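Local coordinates for amino acid ABC transporter, periplasmic amino acid-binding protein, putative (Streptococcus pneumoniae, PDB 4I62) that binds L-arginine as the substrate-binding component of an amino acid ABC transporter, and probably delivers it for uptake into the cell, at residues 52-57 and 63-68. Numbering follows the deposited sequence.
Sequences FEYQKV and QIVGSD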
loop_
_atom_site.group_PDB
_atom_site.type_symbol
_atom_site.label_atom_id
_atom_site.label_comp_id
_atom_site.label_asym_id
_atom_site.label_seq_id
_atom_site.Cartn_x
_atom_site.Cartn_y
_atom_site.Cartn_z
ATOM N N PHE A 52 -2.184 6.392 0.558
ATOM C CA PHE A 52 -3.250 5.438 0.912
ATOM C C PHE A 52 -3.518 5.393 2.415
ATOM O O PHE A 52 -4.682 5.496 2.864
ATOM C CB PHE A 52 -2.916 4.070 0.310
ATOM C CG PHE A 52 -2.818 4.143 -1.179
ATOM C CD1 PHE A 52 -3.980 4.198 -1.946
ATOM C CD2 PHE A 52 -1.582 4.310 -1.808
ATOM C CE1 PHE A 52 -3.913 4.373 -3.313
ATOM C CE2 PHE A 52 -1.525 4.503 -3.181
ATOM C CZ PHE A 52 -2.684 4.535 -3.926
ATOM N N GLU A 53 -2.463 5.242 3.220
ATOM C CA GLU A 53 -2.582 5.335 4.687
ATOM C C GLU A 53 -1.247 5.807 5.242
ATOM O O GLU A 53 -0.196 5.286 4.851
ATOM C CB GLU A 53 -3.007 4.013 5.328
ATOM C CG GLU A 53 -2.214 2.791 4.864
ATOM C CD GLU A 53 -2.749 2.161 3.603
ATOM O OE1 GLU A 53 -4.010 2.276 3.440
ATOM O OE2 GLU A 53 -1.998 1.535 2.805
ATOM N N TYR A 54 -1.294 6.751 6.172
ATOM C CA TYR A 54 -0.068 7.300 6.730
ATOM C C TYR A 54 -0.426 7.985 8.035
ATOM O O TYR A 54 -1.597 8.182 8.375
ATOM C CB TYR A 54 0.614 8.251 5.730
ATOM C CG TYR A 54 -0.207 9.456 5.279
ATOM C CD1 TYR A 54 -1.148 9.317 4.251
ATOM C CD2 TYR A 54 -0.019 10.729 5.844
ATOM C CE1 TYR A 54 -1.857 10.393 3.791
ATOM C CE2 TYR A 54 -0.764 11.809 5.401
ATOM C CZ TYR A 54 -1.671 11.637 4.379
ATOM O OH TYR A 54 -2.417 12.700 3.912
ATOM N N GLN A 55 0.616 8.342 8.779
ATOM C CA GLN A 55 0.457 9.087 10.021
ATOM C C GLN A 55 0.699 10.555 9.768
ATOM O O GLN A 55 1.740 10.941 9.199
ATOM C CB GLN A 55 1.412 8.588 11.104
ATOM C CG GLN A 55 1.175 7.158 11.550
ATOM C CD GLN A 55 2.057 6.781 12.719
ATOM O OE1 GLN A 55 1.790 7.164 13.858
ATOM N NE2 GLN A 55 3.123 6.045 12.445
ATOM N N LYS A 56 -0.238 11.379 10.208
ATOM C CA LYS A 56 -0.123 12.815 10.050
ATOM C C LYS A 56 -0.208 13.429 11.432
ATOM O O LYS A 56 -1.095 13.069 12.209
ATOM C CB LYS A 56 -1.290 13.312 9.182
ATOM C CG LYS A 56 -1.261 14.787 8.871
ATOM C CD LYS A 56 -2.402 15.143 7.911
ATOM C CE LYS A 56 -2.520 16.651 7.676
ATOM N NZ LYS A 56 -1.219 17.213 7.175
ATOM N N VAL A 57 0.649 14.390 11.765
ATOM C CA VAL A 57 0.507 15.076 13.040
ATOM C C VAL A 57 -0.619 16.100 12.916
ATOM O O VAL A 57 -0.601 16.989 12.041
ATOM C CB VAL A 57 1.810 15.748 13.478
ATOM C CG1 VAL A 57 1.692 16.206 14.928
ATOM C CG2 VAL A 57 2.974 14.785 13.284
ATOM N N GLN A 63 -2.152 10.946 13.783
ATOM C CA GLN A 63 -3.457 10.404 13.410
ATOM C C GLN A 63 -3.296 9.607 12.126
ATOM O O GLN A 63 -2.557 10.031 11.235
ATOM C CB GLN A 63 -4.417 11.559 13.127
ATOM C CG GLN A 63 -4.834 12.329 14.372
ATOM C CD GLN A 63 -6.064 11.736 15.015
ATOM O OE1 GLN A 63 -6.016 10.645 15.580
ATOM N NE2 GLN A 63 -7.171 12.460 14.950
ATOM N N ILE A 64 -3.976 8.469 12.013
ATOM C CA ILE A 64 -3.956 7.680 10.784
ATOM C C ILE A 64 -4.966 8.247 9.814
ATOM O O ILE A 64 -6.169 8.334 10.132
ATOM C CB ILE A 64 -4.262 6.213 11.068
ATOM C CG1 ILE A 64 -3.187 5.601 11.957
ATOM C CG2 ILE A 64 -4.343 5.411 9.763
ATOM C CD1 ILE A 64 -3.524 4.211 12.482
ATOM N N VAL A 65 -4.491 8.616 8.624
ATOM C CA VAL A 65 -5.308 9.250 7.606
ATOM C C VAL A 65 -4.923 8.687 6.241
ATOM O O VAL A 65 -3.915 7.995 6.111
ATOM C CB VAL A 65 -5.096 10.789 7.601
ATOM C CG1 VAL A 65 -5.497 11.408 8.930
ATOM C CG2 VAL A 65 -3.671 11.131 7.279
ATOM N N GLY A 66 -5.723 8.998 5.229
ATOM C CA GLY A 66 -5.381 8.692 3.848
ATOM C C GLY A 66 -6.574 8.215 3.031
ATOM O O GLY A 66 -7.688 8.015 3.562
ATOM N N SER A 67 -6.357 8.000 1.732
ATOM C CA SER A 67 -7.480 7.649 0.880
ATOM C C SER A 67 -8.099 6.302 1.234
ATOM O O SER A 67 -9.308 6.121 1.050
ATOM C CB SER A 67 -7.068 7.679 -0.586
ATOM O OG SER A 67 -6.011 6.782 -0.854
ATOM N N ASP A 68 -7.311 5.348 1.744
ATOM C CA ASP A 68 -7.867 4.064 2.138
ATOM C C ASP A 68 -8.699 4.222 3.417
ATOM O O ASP A 68 -9.635 3.453 3.645
ATOM C CB ASP A 68 -6.758 3.030 2.430
ATOM C CG ASP A 68 -6.249 2.292 1.196
ATOM O OD1 ASP A 68 -6.865 2.386 0.121
ATOM O OD2 ASP A 68 -5.237 1.550 1.353
#
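F52 O takes a hydrogen bond from D68 N (2.9 Å), which lies in the carbonyl plane on a lone pair, and a CA-H...O contact from G66 CA. The D68 N bond ties F52 to the first turn of helix 67-79, just past its N-cap, G66. The backbone angles of G66 would jam a side chain against the preceding carbonyl, which suits glycine, and its CA lies 3.9 Å from Y54 CE1. Further along, Y54 N to V65 O and V65 N to Y54 O form one antiparallel hydrogen-bonded pair, K56 with Q63 the next, and Q55 with I64 the non-hydrogen-bonded pair between them. These pairs define the two-stranded hairpin 54-58/61-65 of this type II periplasmic binding protein, in which strand 61-65 passes through G66 into helix 67-79. On the face shared by Y54, K56 and V65, a methyl sits over one face of the tyrosine: V65 CG2 stands 3.7 Å from the Y54 ring centroid, 21° off the normal, a CH-pi contact displaced toward the rim. K56 CB closes on that methyl at 3.7 Å, while its chain, extended as far as CE and bent only at the last torsion, carries NZ away to bond A265 O in helix 254-265. Near the ligand, E53 bends at chi2 (-86°), bringing OE1 to 2.5 Å from D68 OD2 with the carboxylate planes 29° apart. Oxygens this close suggest that one of the two acids is protonated and donates to the other. E53 OE2 accepts a hydrogen bond from NH1 of the bound arginine, and D68 OD2 takes one from G108 N; D68 is thus placed as a second-shell partner of the ligand-binding carboxylate. Alongside, F52 CB lies 3.6 Å from D68 OD2, and the F52 ring meets Y126 and Y227 edge-to-face.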